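Local coordinates for piwi domain-containing protein (Vanderwaltozyma polyspora, PDB 5THE) that probably binds RNA as a budding yeast Argonaute, of which this chain is the C-terminal lobe with its Piwi domain, at residues 310-315 with 341-346; 283-288 with 303-308. All coordinates share one frame; numbering follows the deposited sequence.

Contact 1. Residues 310-315 with 341-346; sequences EEIITN and YFRDGV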
# COMPACT_ATOMS: atom_id res chain seq x y z
N GLU A 310 1.21 21.70 -4.42
CA GLU A 310 2.32 21.77 -3.47
C GLU A 310 2.91 20.38 -3.30
O GLU A 310 2.27 19.48 -2.75
CB GLU A 310 1.86 22.34 -2.13
CG GLU A 310 2.95 22.26 -1.08
CD GLU A 310 2.77 23.26 0.03
OE1 GLU A 310 1.92 24.17 -0.13
OE2 GLU A 310 3.47 23.14 1.06
N GLU A 311 4.15 20.21 -3.77
CA GLU A 311 4.80 18.90 -3.77
C GLU A 311 5.48 18.56 -2.45
O GLU A 311 5.54 17.38 -2.09
CB GLU A 311 5.83 18.83 -4.89
CG GLU A 311 5.30 19.15 -6.27
CD GLU A 311 6.26 18.73 -7.37
OE1 GLU A 311 6.23 17.54 -7.76
OE2 GLU A 311 7.05 19.58 -7.83
N ILE A 312 5.98 19.55 -1.71
CA ILE A 312 6.71 19.29 -0.47
C ILE A 312 5.72 19.20 0.67
O ILE A 312 4.85 20.07 0.84
CB ILE A 312 7.76 20.38 -0.21
CG1 ILE A 312 8.77 20.44 -1.35
CG2 ILE A 312 8.48 20.12 1.10
CD1 ILE A 312 9.43 19.12 -1.65
N ILE A 313 5.82 18.12 1.45
CA ILE A 313 4.96 17.93 2.62
C ILE A 313 5.55 18.70 3.79
O ILE A 313 6.33 18.15 4.58
CB ILE A 313 4.79 16.45 3.00
CG1 ILE A 313 4.57 15.57 1.77
CG2 ILE A 313 3.65 16.31 3.96
CD1 ILE A 313 4.71 14.04 2.06
N THR A 314 5.17 19.98 3.91
CA THR A 314 5.81 20.89 4.85
C THR A 314 5.75 20.37 6.28
O THR A 314 6.72 20.49 7.03
CB THR A 314 5.16 22.27 4.78
OG1 THR A 314 5.18 22.72 3.43
CG2 THR A 314 5.93 23.25 5.65
N ASN A 315 4.61 19.84 6.68
CA ASN A 315 4.41 19.42 8.06
C ASN A 315 4.25 17.90 8.14
O ASN A 315 3.43 17.39 8.90
CB ASN A 315 3.22 20.15 8.67
CG ASN A 315 3.32 20.26 10.19
OD1 ASN A 315 4.37 19.98 10.79
ND2 ASN A 315 2.22 20.69 10.82
N TYR A 341 12.25 6.15 5.60
CA TYR A 341 11.23 7.06 5.08
C TYR A 341 11.19 6.98 3.55
O TYR A 341 12.08 7.52 2.87
CB TYR A 341 11.51 8.48 5.56
CG TYR A 341 10.59 9.53 5.00
CD1 TYR A 341 9.21 9.40 5.10
CD2 TYR A 341 11.10 10.66 4.38
CE1 TYR A 341 8.36 10.37 4.57
CE2 TYR A 341 10.27 11.64 3.86
CZ TYR A 341 8.90 11.49 3.97
OH TYR A 341 8.06 12.46 3.47
N PHE A 342 10.18 6.32 3.01
CA PHE A 342 10.03 6.20 1.56
C PHE A 342 9.14 7.32 1.06
O PHE A 342 8.00 7.46 1.51
CB PHE A 342 9.42 4.86 1.15
CG PHE A 342 10.38 3.73 1.21
CD1 PHE A 342 11.15 3.40 0.10
CD2 PHE A 342 10.52 2.98 2.36
CE1 PHE A 342 12.04 2.35 0.14
CE2 PHE A 342 11.41 1.92 2.41
CZ PHE A 342 12.18 1.61 1.30
N ARG A 343 9.65 8.12 0.14
CA ARG A 343 8.93 9.29 -0.34
C ARG A 343 8.56 9.09 -1.80
O ARG A 343 9.44 8.95 -2.66
CB ARG A 343 9.76 10.56 -0.17
CG ARG A 343 9.13 11.77 -0.79
CD ARG A 343 7.78 12.09 -0.19
NE ARG A 343 7.60 13.53 -0.21
CZ ARG A 343 7.00 14.18 -1.20
NH1 ARG A 343 6.49 13.49 -2.21
NH2 ARG A 343 6.89 15.50 -1.17
N ASP A 344 7.26 9.10 -2.09
CA ASP A 344 6.77 8.94 -3.45
C ASP A 344 6.12 10.25 -3.92
O ASP A 344 5.73 11.10 -3.11
CB ASP A 344 5.74 7.80 -3.55
CG ASP A 344 5.45 7.41 -4.97
OD1 ASP A 344 4.31 7.02 -5.29
OD2 ASP A 344 6.39 7.49 -5.79
N GLY A 345 5.97 10.38 -5.23
CA GLY A 345 5.25 11.51 -5.76
C GLY A 345 6.11 12.74 -5.66
O GLY A 345 5.69 13.76 -5.09
N VAL A 346 7.34 12.66 -6.20
CA VAL A 346 8.32 13.73 -6.03
C VAL A 346 9.15 13.88 -7.30
O VAL A 346 9.50 12.89 -7.95
CB VAL A 346 9.23 13.48 -4.80
CG1 VAL A 346 10.05 12.20 -4.98
CG2 VAL A 346 10.12 14.68 -4.55
O HOH W 1 5.25 15.90 -6.21
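In the RNase H-like fold of the Piwi domain, strand 339-344 extends Arg343 to loop 310-315, where it meets the main-chain carbonyl of Glu311; the loop probably corresponds to the one that carries the glutamate finger in related slicing Argonautes. CG of Arg343 stands anti to the backbone N (chi1 173°), and bends at chi2 and chi3 turn the guanidinium toward the loop. NH2 lies 2.5 Å from Glu311 O, a doubtfully short hydrogen bond, and also forms a salt bridge with Glu358, which accepts the Ile313 N-H. Over one face of the guanidinium, displaced toward its rim, Ile313 CD1 sits 3.7 Å from Arg343 NE and 4.0 Å from Tyr341 OH, itself hydrogen-bonded to Glu358. A water donates to both Glu311 OE1, also hydrogen-bonded to Ser347 OG, and Gly345 O, though both distances are likewise suspect. With an alanine in place of Arg343, Glu311 O would probably lose its donor, Glu358 its charge partner and Ile313 the flat group it packs on. The other terminal nitrogen, NH1, donates close to the guanidinium plane to two successive carbonyls, standing above the plane of each: Asp344 O at 2.7 Å and Gly345 O at 3.0 Å.

Contact 2. Residues 283-288 with 303-308; sequences SIASLV and MLQDGP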
# COMPACT_ATOMS: atom_id res chain seq x y z
N SER A 283 -3.23 20.29 -2.45
CA SER A 283 -2.79 18.92 -2.58
C SER A 283 -3.07 18.14 -1.29
O SER A 283 -3.36 18.70 -0.22
CB SER A 283 -1.31 18.89 -2.95
OG SER A 283 -1.13 19.58 -4.17
N ILE A 284 -2.97 16.81 -1.39
CA ILE A 284 -3.22 15.90 -0.28
C ILE A 284 -1.96 15.06 -0.08
O ILE A 284 -1.43 14.51 -1.05
CB ILE A 284 -4.44 15.00 -0.55
CG1 ILE A 284 -5.68 15.85 -0.73
CG2 ILE A 284 -4.63 13.98 0.59
CD1 ILE A 284 -6.95 15.08 -1.05
N ALA A 285 -1.50 14.97 1.16
CA ALA A 285 -0.35 14.15 1.52
C ALA A 285 -0.80 13.05 2.47
O ALA A 285 -1.75 13.22 3.23
CB ALA A 285 0.76 14.98 2.20
N SER A 286 -0.10 11.91 2.41
CA SER A 286 -0.37 10.79 3.29
C SER A 286 0.95 10.27 3.84
O SER A 286 2.02 10.47 3.25
CB SER A 286 -1.13 9.67 2.58
OG SER A 286 -0.30 9.08 1.60
N LEU A 287 0.88 9.63 5.00
CA LEU A 287 2.04 9.02 5.63
C LEU A 287 1.57 7.75 6.30
O LEU A 287 0.74 7.81 7.21
CB LEU A 287 2.68 9.96 6.66
CG LEU A 287 3.90 9.36 7.38
CD1 LEU A 287 5.06 9.20 6.39
CD2 LEU A 287 4.33 10.17 8.64
N VAL A 288 2.07 6.60 5.84
CA VAL A 288 1.76 5.31 6.45
C VAL A 288 3.00 4.83 7.17
O VAL A 288 4.13 5.23 6.86
CB VAL A 288 1.27 4.25 5.44
CG1 VAL A 288 0.01 4.73 4.70
CG2 VAL A 288 2.39 3.93 4.44
N MET A 303 -3.35 14.46 5.32
CA MET A 303 -3.70 15.84 5.62
C MET A 303 -3.77 16.62 4.32
O MET A 303 -3.18 16.24 3.30
CB MET A 303 -2.69 16.49 6.58
CG MET A 303 -1.30 16.56 6.00
SD MET A 303 -0.17 17.24 7.21
CE MET A 303 1.35 17.17 6.31
N LEU A 304 -4.52 17.71 4.37
CA LEU A 304 -4.59 18.64 3.25
C LEU A 304 -3.35 19.52 3.26
O LEU A 304 -2.97 20.04 4.32
CB LEU A 304 -5.85 19.49 3.35
CG LEU A 304 -6.22 20.25 2.08
CD1 LEU A 304 -6.58 19.27 0.97
CD2 LEU A 304 -7.38 21.20 2.35
N GLN A 305 -2.69 19.66 2.11
CA GLN A 305 -1.54 20.55 2.02
C GLN A 305 -1.99 22.00 2.10
O GLN A 305 -3.18 22.32 2.08
CB GLN A 305 -0.78 20.31 0.73
CG GLN A 305 -0.08 18.96 0.64
CD GLN A 305 1.34 19.04 1.15
OE1 GLN A 305 1.59 18.98 2.36
NE2 GLN A 305 2.29 19.18 0.22
N ASP A 306 -1.00 22.91 2.13
CA ASP A 306 -1.25 24.33 2.32
C ASP A 306 -1.70 25.05 1.06
O ASP A 306 -2.34 26.10 1.17
CB ASP A 306 0.02 25.01 2.85
CG ASP A 306 0.28 24.68 4.31
OD1 ASP A 306 -0.69 24.41 5.04
OD2 ASP A 306 1.46 24.68 4.72
N GLY A 307 -1.39 24.52 -0.12
CA GLY A 307 -1.75 25.18 -1.36
C GLY A 307 -1.84 24.20 -2.52
O GLY A 307 -1.54 23.01 -2.38
N PRO A 308 -2.26 24.69 -3.68
CA PRO A 308 -2.41 23.81 -4.85
C PRO A 308 -1.08 23.48 -5.48
O PRO A 308 -0.14 24.28 -5.49
CB PRO A 308 -3.28 24.65 -5.80
CG PRO A 308 -2.91 26.06 -5.46
CD PRO A 308 -2.64 26.08 -3.98
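Ile284 turns CG1 anti to its carbonyl carbon (chi1 -60°) and Leu304 holds CG anti to its backbone N (chi1 -165°), and these two choices bring Ile284 CG1 and Leu304 CD1 to 3.9 Å. The pair belongs to the antiparallel beta hairpin 282-289/300-305 of the Piwi domain's RNase H-like sheet. Ile284 and Leu304 form its non-hydrogen-bonded pair and share one face of the sheet, the face on which helix 490-515 packs with Ala502 and Thr503 against Ile284. Leu304 CD1 also leans over the neighbouring main chain, 3.5 Å from Ser283 O.

Ala285 and Met303 are the hydrogen-bonded pair on the other face, where both side chains meet Ile313. Their backbones exchange two bonds, Ala285 N to Met303 O at 3.0 Å and Met303 N to Ala285 O at 2.9 Å. Further along, Gln305 N reaches Ser283 O at 2.6 Å, but the N-H of Ser283 goes on to Gly307 O, at 3.2 Å, where the chain turns a corner at Asp306 and Gly307. The pairing thus follows the second strand into its bend.

The aliphatic part of Gln305 packs on the Ser283 carbonyl, its CG 3.4 Å from Ser283 O. A bend at chi2 (-92°) turns its amide toward loop 310-315, where NE2 donates to the carbonyls of Glu310 and Ile312, which fixes the rotation of the amide. The hydroxyl of Ser283 is engaged elsewhere, by His275 ND1, with a weak bond from Glu310 N. On the oxygen side of the same Gln305 amide, OE1 rests 4.1 Å from Ala285 CB.

In the fold
Running from the N terminus, strand 264-274 leads into strand 282-289, which contact 2 joins to strand 300-305, closing a short beta hairpin. After the corner at Asp306 and Gly307, the chain enters the loop 310-315, passes through helix 320-329 and arrives at strand 339-344, where contact 1 closes the second, longer loop. The two closures follow each other in series, neither nested nor crossed. Strand 264-274 lies between hairpin and strand 339-344 in the sheet, antiparallel to strand 282-289 and parallel to 339-344, and loop 310-315, with Ile313 packed on strand 264-274, touches both of that strand's neighbours. The contact centres are about 9 Å apart, and Met303 CE touches Ile313 CG2 at 3.4 Å.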